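PDB 3JTX: aminotransferase from Neisseria meningitidis Z2491, which probably transfers amino groups between amino acids and 2-oxo acids, using pyridoxal 5'-phosphate bound to a lysine as a Schiff base. Local coordinates for residues A[122-127]-A[167-172]; A[351-356]-A[371-376]; A[45-50]-A[290-295]. One frame throughout, in Å; residues are numbered along the deposited sequence.

Interaction 1: residues A[122-127]-A[167-172]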
loop_
_atom_site.group_PDB
_atom_site.type_symbol
_atom_site.label_atom_id
_atom_site.label_comp_id
_atom_site.label_asym_id
_atom_site.label_seq_id
_atom_site.Cartn_x
_atom_site.Cartn_y
_atom_site.Cartn_z
ATOM N N ALA A 122 -12.083 16.510 13.747
ATOM C CA ALA A 122 -12.689 16.892 12.492
ATOM C C ALA A 122 -11.651 17.021 11.368
ATOM O O ALA A 122 -10.484 17.382 11.595
ATOM C CB ALA A 122 -13.444 18.208 12.654
ATOM N N ILE A 123 -12.089 16.723 10.158
ATOM C CA ILE A 123 -11.335 17.062 8.943
ATOM C C ILE A 123 -12.260 17.853 8.041
ATOM O O ILE A 123 -13.472 17.573 7.986
ATOM C CB ILE A 123 -10.812 15.794 8.241
ATOM C CG1 ILE A 123 -9.649 15.218 9.065
ATOM C CG2 ILE A 123 -10.400 16.080 6.803
ATOM C CD1 ILE A 123 -9.035 13.967 8.490
ATOM N N VAL A 124 -11.713 18.866 7.360
ATOM C CA VAL A 124 -12.506 19.694 6.449
ATOM C C VAL A 124 -12.123 19.380 4.998
ATOM O O VAL A 124 -10.941 19.316 4.678
ATOM C CB VAL A 124 -12.325 21.201 6.710
ATOM C CG1 VAL A 124 -13.106 22.010 5.656
ATOM C CG2 VAL A 124 -12.810 21.584 8.111
ATOM N N SER A 125 -13.136 19.179 4.144
ATOM C CA SER A 125 -12.984 18.832 2.733
ATOM C C SER A 125 -13.724 19.821 1.851
ATOM O O SER A 125 -14.735 20.372 2.266
ATOM C CB SER A 125 -13.555 17.424 2.465
ATOM O OG SER A 125 -13.647 17.136 1.064
ATOM N N PRO A 126 -13.246 20.032 0.609
ATOM C CA PRO A 126 -14.095 20.762 -0.323
ATOM C C PRO A 126 -15.361 19.958 -0.621
ATOM O O PRO A 126 -15.407 18.740 -0.350
ATOM C CB PRO A 126 -13.216 20.880 -1.572
ATOM C CG PRO A 126 -12.325 19.687 -1.485
ATOM C CD PRO A 126 -12.002 19.581 -0.038
ATOM N N ASN A 127 -16.374 20.646 -1.148
ATOM C CA ASN A 127 -17.636 20.020 -1.550
ATOM C C ASN A 127 -18.142 20.743 -2.799
ATOM O O ASN A 127 -18.467 21.932 -2.718
ATOM C CB ASN A 127 -18.644 20.111 -0.423
ATOM C CG ASN A 127 -19.842 19.198 -0.611
ATOM O OD1 ASN A 127 -19.748 18.118 -1.209
ATOM N ND2 ASN A 127 -20.989 19.615 -0.044
ATOM N N LYS A 167 -12.001 24.516 15.907
ATOM C CA LYS A 167 -11.195 24.216 17.086
ATOM C C LYS A 167 -10.836 22.732 17.219
ATOM O O LYS A 167 -9.842 22.412 17.861
ATOM C CB LYS A 167 -11.881 24.714 18.350
ATOM C CG LYS A 167 -11.865 26.230 18.497
ATOM C CD LYS A 167 -12.678 26.680 19.711
ATOM C CE LYS A 167 -12.503 28.173 19.975
ATOM N NZ LYS A 167 -13.202 28.620 21.211
ATOM N N ARG A 168 -11.638 21.852 16.605
ATOM C CA ARG A 168 -11.401 20.409 16.595
ATOM C C ARG A 168 -10.784 19.904 15.276
ATOM O O ARG A 168 -10.660 18.695 15.096
ATOM C CB ARG A 168 -12.727 19.638 16.769
ATOM C CG ARG A 168 -13.521 19.964 17.992
ATOM C CD ARG A 168 -14.700 18.993 18.189
ATOM N NE ARG A 168 -15.860 19.346 17.371
ATOM C CZ ARG A 168 -16.375 18.605 16.392
ATOM N NH1 ARG A 168 -15.849 17.436 16.056
ATOM N NH2 ARG A 168 -17.438 19.047 15.739
ATOM N N THR A 169 -10.458 20.801 14.345
ATOM C CA THR A 169 -10.039 20.384 13.008
ATOM C C THR A 169 -8.554 20.053 12.966
ATOM O O THR A 169 -7.711 20.896 13.275
ATOM C CB THR A 169 -10.385 21.448 11.948
ATOM O OG1 THR A 169 -11.809 21.563 11.850
ATOM C CG2 THR A 169 -9.808 21.075 10.562
ATOM N N LYS A 170 -8.232 18.830 12.547
ATOM C CA LYS A 170 -6.854 18.347 12.550
ATOM C C LYS A 170 -6.193 18.449 11.188
ATOM O O LYS A 170 -4.965 18.495 11.086
ATOM C CB LYS A 170 -6.808 16.881 13.023
ATOM C CG LYS A 170 -7.497 16.619 14.377
ATOM C CD LYS A 170 -6.862 17.396 15.526
ATOM C CE LYS A 170 -7.698 17.301 16.795
ATOM N NZ LYS A 170 -7.236 18.262 17.853
ATOM N N LEU A 171 -7.002 18.457 10.133
ATOM C CA LEU A 171 -6.481 18.469 8.777
ATOM C C LEU A 171 -7.520 19.092 7.857
ATOM O O LEU A 171 -8.722 18.957 8.080
ATOM C CB LEU A 171 -6.145 17.042 8.319
ATOM C CG LEU A 171 -5.478 16.853 6.957
ATOM C CD1 LEU A 171 -4.414 15.766 6.989
ATOM C CD2 LEU A 171 -6.535 16.562 5.873
ATOM N N VAL A 172 -7.039 19.823 6.858
ATOM C CA VAL A 172 -7.882 20.373 5.816
ATOM C C VAL A 172 -7.343 19.865 4.490
ATOM O O VAL A 172 -6.133 19.911 4.260
ATOM C CB VAL A 172 -7.826 21.910 5.883
ATOM C CG1 VAL A 172 -8.365 22.540 4.643
ATOM C CG2 VAL A 172 -8.570 22.412 7.146
#
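Ala122 meets Arg168 and Lys170 through both of its backbone polar atoms, and this starts the parallel pairing of strand 122-127 with strand 169-175, neighbours in the large mixed, mainly parallel sheet expected of fold type I PLP-dependent enzymes. Ala122 N gives its hydrogen to Arg168 O at 2.9 Å. Ala122 O in turn takes the N-H of Lys170 at 2.8 Å. Two residues on, Val124 N reaches Leu171 O at 3.1 Å. The ladder slips in between: Leu171 N is 3.9 Å from Ala122 O, and the buried Leu171 N-H is left without an acceptor. Leu171 O also receives a CA-H...O contact from Ile123 CA at 3.3 Å.

Side chains pack on both faces. Ile123 and Leu171 lie side by side and point the same way, CG2 of Ile123 against CD2 of Leu171 at 4.0 Å, on the face where helix 100-111 lies. On the other face the Val124 and Thr169 side chains cross at about a right angle, Val124 CG2, set beside its own backbone N, touching Thr169 OG1 and CG2. Thr169 OG1 is hydrogen-bonded to Val165 O. The Arg168 guanidinium is held by salt bridges to Glu164 and Glu143 and a hydrogen bond to Lys120 O. Backbone bonds thus fix the pairing while side-chain contacts, mostly apolar, line both faces, and the one unmet N-H marks where the parallel ladder is irregular.

Interaction 2: residues A[351-356]-A[371-376]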
loop_
_atom_site.group_PDB
_atom_site.type_symbol
_atom_site.label_atom_id
_atom_site.label_comp_id
_atom_site.label_asym_id
_atom_site.label_seq_id
_atom_site.Cartn_x
_atom_site.Cartn_y
_atom_site.Cartn_z
ATOM N N ILE A 351 -24.453 9.051 -24.627
ATOM C CA ILE A 351 -23.358 9.811 -24.014
ATOM C C ILE A 351 -23.469 9.714 -22.497
ATOM O O ILE A 351 -24.524 9.998 -21.928
ATOM C CB ILE A 351 -23.342 11.301 -24.451
ATOM C CG1 ILE A 351 -23.083 11.448 -25.967
ATOM C CG2 ILE A 351 -22.269 12.075 -23.641
ATOM C CD1 ILE A 351 -23.398 12.867 -26.526
ATOM N N GLN A 352 -22.370 9.343 -21.850
ATOM C CA GLN A 352 -22.296 9.196 -20.403
ATOM C C GLN A 352 -21.570 10.399 -19.746
ATOM O O GLN A 352 -20.355 10.598 -19.933
ATOM C CB GLN A 352 -21.572 7.892 -20.050
ATOM C CG GLN A 352 -22.226 6.616 -20.600
ATOM C CD GLN A 352 -21.330 5.385 -20.443
ATOM O OE1 GLN A 352 -20.315 5.250 -21.121
ATOM N NE2 GLN A 352 -21.705 4.497 -19.540
ATOM N N VAL A 353 -22.325 11.196 -18.995
ATOM C CA VAL A 353 -21.757 12.249 -18.137
ATOM C C VAL A 353 -22.169 11.994 -16.692
ATOM O O VAL A 353 -23.114 11.257 -16.441
ATOM C CB VAL A 353 -22.177 13.677 -18.577
ATOM C CG1 VAL A 353 -21.784 13.913 -20.034
ATOM C CG2 VAL A 353 -23.677 13.927 -18.365
ATOM N N LEU A 354 -21.459 12.596 -15.741
ATOM C CA LEU A 354 -21.691 12.315 -14.311
ATOM C C LEU A 354 -22.526 13.416 -13.639
ATOM O O LEU A 354 -22.062 14.564 -13.542
ATOM C CB LEU A 354 -20.352 12.185 -13.587
ATOM C CG LEU A 354 -20.414 11.541 -12.192
ATOM C CD1 LEU A 354 -20.930 10.101 -12.270
ATOM C CD2 LEU A 354 -19.055 11.573 -11.514
ATOM N N PRO A 355 -23.754 13.082 -13.166
ATOM C CA PRO A 355 -24.512 14.046 -12.387
ATOM C C PRO A 355 -23.688 14.585 -11.213
ATOM O O PRO A 355 -23.121 13.812 -10.422
ATOM C CB PRO A 355 -25.717 13.225 -11.904
ATOM C CG PRO A 355 -25.914 12.238 -12.985
ATOM C CD PRO A 355 -24.527 11.845 -13.369
ATOM N N GLY A 356 -23.586 15.905 -11.124
ATOM C CA GLY A 356 -22.727 16.532 -10.113
ATOM C C GLY A 356 -23.116 16.183 -8.691
ATOM O O GLY A 356 -22.265 16.140 -7.796
ATOM N N GLY A 371 -27.109 20.637 -10.314
ATOM C CA GLY A 371 -27.145 21.656 -11.360
ATOM C C GLY A 371 -25.925 21.671 -12.261
ATOM O O GLY A 371 -25.827 22.526 -13.147
ATOM N N TYR A 372 -25.011 20.720 -12.049
ATOM C CA TYR A 372 -23.801 20.556 -12.859
ATOM C C TYR A 372 -23.629 19.108 -13.245
ATOM O O TYR A 372 -24.087 18.241 -12.527
ATOM C CB TYR A 372 -22.560 20.970 -12.061
ATOM C CG TYR A 372 -22.485 22.454 -11.843
ATOM C CD1 TYR A 372 -21.827 23.275 -12.752
ATOM C CD2 TYR A 372 -23.090 23.043 -10.740
ATOM C CE1 TYR A 372 -21.774 24.650 -12.568
ATOM C CE2 TYR A 372 -23.032 24.428 -10.543
ATOM C CZ TYR A 372 -22.382 25.219 -11.467
ATOM O OH TYR A 372 -22.332 26.588 -11.288
ATOM N N VAL A 373 -22.974 18.863 -14.384
ATOM C CA VAL A 373 -22.468 17.539 -14.713
ATOM C C VAL A 373 -20.970 17.621 -14.944
ATOM O O VAL A 373 -20.459 18.611 -15.493
ATOM C CB VAL A 373 -23.172 16.902 -15.957
ATOM C CG1 VAL A 373 -24.637 16.662 -15.676
ATOM C CG2 VAL A 373 -22.990 17.768 -17.249
ATOM N N ARG A 374 -20.253 16.594 -14.503
ATOM C CA ARG A 374 -18.851 16.481 -14.829
ATOM C C ARG A 374 -18.675 15.751 -16.167
ATOM O O ARG A 374 -19.200 14.662 -16.373
ATOM C CB ARG A 374 -18.064 15.776 -13.719
ATOM C CG ARG A 374 -16.572 15.956 -13.871
ATOM C CD ARG A 374 -15.809 15.089 -12.942
ATOM N NE ARG A 374 -15.951 13.677 -13.229
ATOM C CZ ARG A 374 -15.454 12.705 -12.465
ATOM N NH1 ARG A 374 -14.762 12.996 -11.373
ATOM N NH2 ARG A 374 -15.622 11.435 -12.805
ATOM N N ILE A 375 -17.930 16.381 -17.075
ATOM C CA ILE A 375 -17.540 15.795 -18.358
ATOM C C ILE A 375 -16.017 15.708 -18.382
ATOM O O ILE A 375 -15.346 16.716 -18.144
ATOM C CB ILE A 375 -18.006 16.707 -19.537
ATOM C CG1 ILE A 375 -19.524 16.805 -19.578
ATOM C CG2 ILE A 375 -17.512 16.197 -20.861
ATOM C CD1 ILE A 375 -20.066 17.980 -20.444
ATOM N N ALA A 376 -15.478 14.513 -18.628
ATOM C CA ALA A 376 -14.037 14.289 -18.744
ATOM C C ALA A 376 -13.673 14.192 -20.215
ATOM O O ALA A 376 -14.268 13.401 -20.933
ATOM C CB ALA A 376 -13.624 12.987 -18.000
#
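This is a short antiparallel strand pairing at the edge of a small three-stranded sheet, where Leu354 and Pro355 lie against strand 372-376. Leu354 and Arg374 form the hydrogen-bonded pair: Leu354 N gives to Arg374 O at 3.1 Å. Arg374 N returns to Leu354 O at 2.9 Å. Pro355 faces Val373 as the non-hydrogen-bonded pair, and beyond it Gly356 N meets Tyr372 O at 2.8 Å.

With CG anti to the backbone N (chi1 -165°), the Arg374 chain runs alongside Leu354, whose CD2 lies over one guanidinium face, 3.7 Å from Arg374 NH2 and offset toward the rim. Arg374 NH2 donates to His36 O and forms a salt bridge with the sulfonate of a bound MES, while NH1 hydrogen-bonds Asn179 OD1. MES probably comes from the crystallisation liquor; its sulfonate may mimic a substrate carboxylate, consistent with the role of the equivalent arginine in class I aminotransferases. Val353 packs on the other side, its CG1 3.7 Å from Ile375 CG1 and its CG2 against Val373 CB.

Strand 328-332 flanks strand 372-376 on its other edge, and helix 338-349 packs on Pro355 and Val373.

Interaction 3: residues A[45-50]-A[290-295]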
loop_
_atom_site.group_PDB
_atom_site.type_symbol
_atom_site.label_atom_id
_atom_site.label_comp_id
_atom_site.label_asym_id
_atom_site.label_seq_id
_atom_site.Cartn_x
_atom_site.Cartn_y
_atom_site.Cartn_z
ATOM N N PRO A 45 4.018 6.300 -22.100
ATOM C CA PRO A 45 5.198 6.617 -22.910
ATOM C C PRO A 45 6.334 5.617 -22.777
ATOM O O PRO A 45 6.564 5.073 -21.707
ATOM C CB PRO A 45 5.653 7.966 -22.351
ATOM C CG PRO A 45 5.150 8.000 -20.978
ATOM C CD PRO A 45 3.897 7.195 -20.939
ATOM N N LYS A 46 7.077 5.454 -23.864
ATOM C CA LYS A 46 8.188 4.527 -23.946
ATOM C C LYS A 46 9.351 4.873 -23.013
ATOM O O LYS A 46 10.039 3.975 -22.551
ATOM C CB LYS A 46 8.684 4.439 -25.397
ATOM C CG LYS A 46 9.852 3.491 -25.636
ATOM C CD LYS A 46 10.080 3.244 -27.145
ATOM C CE LYS A 46 11.548 2.951 -27.467
ATOM N NZ LYS A 46 12.034 1.739 -26.772
ATOM N N VAL A 47 9.585 6.158 -22.743
ATOM C CA VAL A 47 10.685 6.542 -21.848
ATOM C C VAL A 47 10.546 5.868 -20.461
ATOM O O VAL A 47 11.541 5.491 -19.846
ATOM C CB VAL A 47 10.828 8.082 -21.697
ATOM C CG1 VAL A 47 9.639 8.705 -20.959
ATOM C CG2 VAL A 47 12.125 8.422 -20.988
ATOM N N ILE A 48 9.307 5.699 -20.001
ATOM C CA ILE A 48 9.024 5.073 -18.713
ATOM C C ILE A 48 9.156 3.538 -18.804
ATOM O O ILE A 48 9.809 2.907 -17.957
ATOM C CB ILE A 48 7.618 5.479 -18.185
ATOM C CG1 ILE A 48 7.522 7.002 -18.000
ATOM C CG2 ILE A 48 7.290 4.771 -16.849
ATOM C CD1 ILE A 48 6.126 7.515 -17.508
ATOM N N THR A 49 8.552 2.937 -19.831
ATOM C CA THR A 49 8.548 1.479 -19.938
ATOM C C THR A 49 9.955 0.955 -20.219
ATOM O O THR A 49 10.344 -0.076 -19.686
ATOM C CB THR A 49 7.512 0.959 -20.975
ATOM O OG1 THR A 49 7.747 1.569 -22.239
ATOM C CG2 THR A 49 6.093 1.298 -20.536
ATOM N N ASP A 50 10.733 1.704 -21.001
ATOM C CA ASP A 50 12.144 1.393 -21.219
ATOM C C ASP A 50 12.952 1.283 -19.915
ATOM O O ASP A 50 13.718 0.333 -19.750
ATOM C CB ASP A 50 12.813 2.474 -22.085
ATOM C CG ASP A 50 12.562 2.300 -23.579
ATOM O OD1 ASP A 50 11.997 1.266 -23.995
ATOM O OD2 ASP A 50 12.961 3.214 -24.341
ATOM N N TRP A 290 9.800 11.510 -14.002
ATOM C CA TRP A 290 9.974 12.848 -13.454
ATOM C C TRP A 290 11.057 13.639 -14.187
ATOM O O TRP A 290 10.938 14.858 -14.307
ATOM C CB TRP A 290 10.250 12.822 -11.942
ATOM C CG TRP A 290 9.082 12.363 -11.087
ATOM C CD1 TRP A 290 9.016 11.228 -10.349
ATOM C CD2 TRP A 290 7.817 13.026 -10.908
ATOM N NE1 TRP A 290 7.801 11.138 -9.714
ATOM C CE2 TRP A 290 7.047 12.229 -10.042
ATOM C CE3 TRP A 290 7.264 14.208 -11.401
ATOM C CZ2 TRP A 290 5.755 12.570 -9.655
ATOM C CZ3 TRP A 290 5.972 14.554 -11.003
ATOM C CH2 TRP A 290 5.239 13.736 -10.133
ATOM N N ASP A 291 12.095 12.956 -14.674
ATOM C CA ASP A 291 13.194 13.592 -15.407
ATOM C C ASP A 291 12.809 14.070 -16.811
ATOM O O ASP A 291 13.450 14.966 -17.343
ATOM C CB ASP A 291 14.403 12.627 -15.554
ATOM C CG ASP A 291 15.260 12.537 -14.301
ATOM O OD1 ASP A 291 15.079 13.319 -13.341
ATOM O OD2 ASP A 291 16.142 11.663 -14.267
ATOM N N ASP A 292 11.812 13.451 -17.429
ATOM C CA ASP A 292 11.437 13.781 -18.804
ATOM C C ASP A 292 10.216 14.689 -18.867
ATOM O O ASP A 292 9.210 14.434 -18.200
ATOM C CB ASP A 292 11.120 12.524 -19.588
ATOM C CG ASP A 292 10.818 12.815 -21.039
ATOM O OD1 ASP A 292 11.718 13.335 -21.708
ATOM O OD2 ASP A 292 9.686 12.561 -21.504
ATOM N N GLU A 293 10.292 15.732 -19.689
ATOM C CA GLU A 293 9.141 16.591 -19.923
ATOM C C GLU A 293 8.519 16.434 -21.311
ATOM O O GLU A 293 7.381 16.863 -21.507
ATOM C CB GLU A 293 9.479 18.056 -19.666
ATOM C CG GLU A 293 9.818 18.379 -18.227
ATOM C CD GLU A 293 8.703 18.055 -17.226
ATOM O OE1 GLU A 293 7.505 18.225 -17.535
ATOM O OE2 GLU A 293 9.043 17.642 -16.101
ATOM N N GLN A 294 9.229 15.825 -22.270
ATOM C CA GLN A 294 8.681 15.757 -23.624
ATOM C C GLN A 294 7.352 15.026 -23.631
ATOM O O GLN A 294 6.383 15.490 -24.235
ATOM C CB GLN A 294 9.653 15.119 -24.626
ATOM C CG GLN A 294 9.221 15.306 -26.085
ATOM C CD GLN A 294 9.037 16.788 -26.464
ATOM O OE1 GLN A 294 9.965 17.593 -26.319
ATOM N NE2 GLN A 294 7.825 17.153 -26.918
ATOM N N HIS A 295 7.284 13.890 -22.939
ATOM C CA HIS A 295 6.038 13.132 -22.922
ATOM C C HIS A 295 4.922 13.917 -22.237
ATOM O O HIS A 295 3.746 13.732 -22.558
ATOM C CB HIS A 295 6.235 11.747 -22.306
ATOM C CG HIS A 295 6.277 11.731 -20.808
ATOM N ND1 HIS A 295 7.432 11.965 -20.096
ATOM C CD2 HIS A 295 5.313 11.468 -19.891
ATOM C CE1 HIS A 295 7.174 11.870 -18.799
ATOM N NE2 HIS A 295 5.895 11.563 -18.649
#
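His295 fits against Pro45 and Val47 where the helix-capping turn between helices 280-291 and 294-314 meets the start of helix 46-54. The family, aminotransferase class I and II, has the fold type I architecture of PLP-dependent enzymes, and the contact joins an early helix of the chain to the long helix 294-314.

Going along 290-295, Trp290 lies near the end of helix 280-291, and its indole meets the rings of Trp78 and Phe256. Asp292 is the first residue to touch the other segment: its OD2 lies 3.9 Å from Val47 CG1. The same oxygen caps the next helix, accepting His295 N at 3.1 Å on its syn side, about 30° out of the carboxylate plane. Glu293 instead forms a salt bridge with Arg246, next to the PLP-modified Lys245, and Gln294 starts the helix.

His295 then carries the contact. Its CG sits between the backbone N and the carbonyl carbon (chi1 79°), which folds the ring back to Asp292. Pro45, the N-cap of its own helix, crosses the histidine obliquely, with CG 3.6 Å from CD2 of His295. Val47 CG1 stands 4.0 Å from His295 ND1, and Ile48 CD1 comes near NE2. Both ring nitrogens have partners, NE2 bonding Ser247 OG, so the imidazole's rotation is fixed from two ends. His295 ND1 donates to Asp292 OD2 at 2.7 Å, in the ring plane and on the oxygen's anti lone pair.

The three contacts do not touch one another. Interaction 1 lies in the seven-stranded mixed sheet; interaction 2 lies in the small three-stranded antiparallel sheet, their centres about 27 Å apart and their nearest atoms about 7 Å apart. Interaction 3 joins helices on the opposite side of the chain's centre from interaction 1, with centres about 37 Å apart; for interactions 2 and 3 the centres are about 32 Å apart. Along the chain, interaction 3 closes a long loop that encloses interaction 1, and interaction 2 follows both. Helix 46-54, from the first part of the chain, is thereby tied to helix 294-314, with the large sheet's strands between them in sequence, before the chain builds the small sheet.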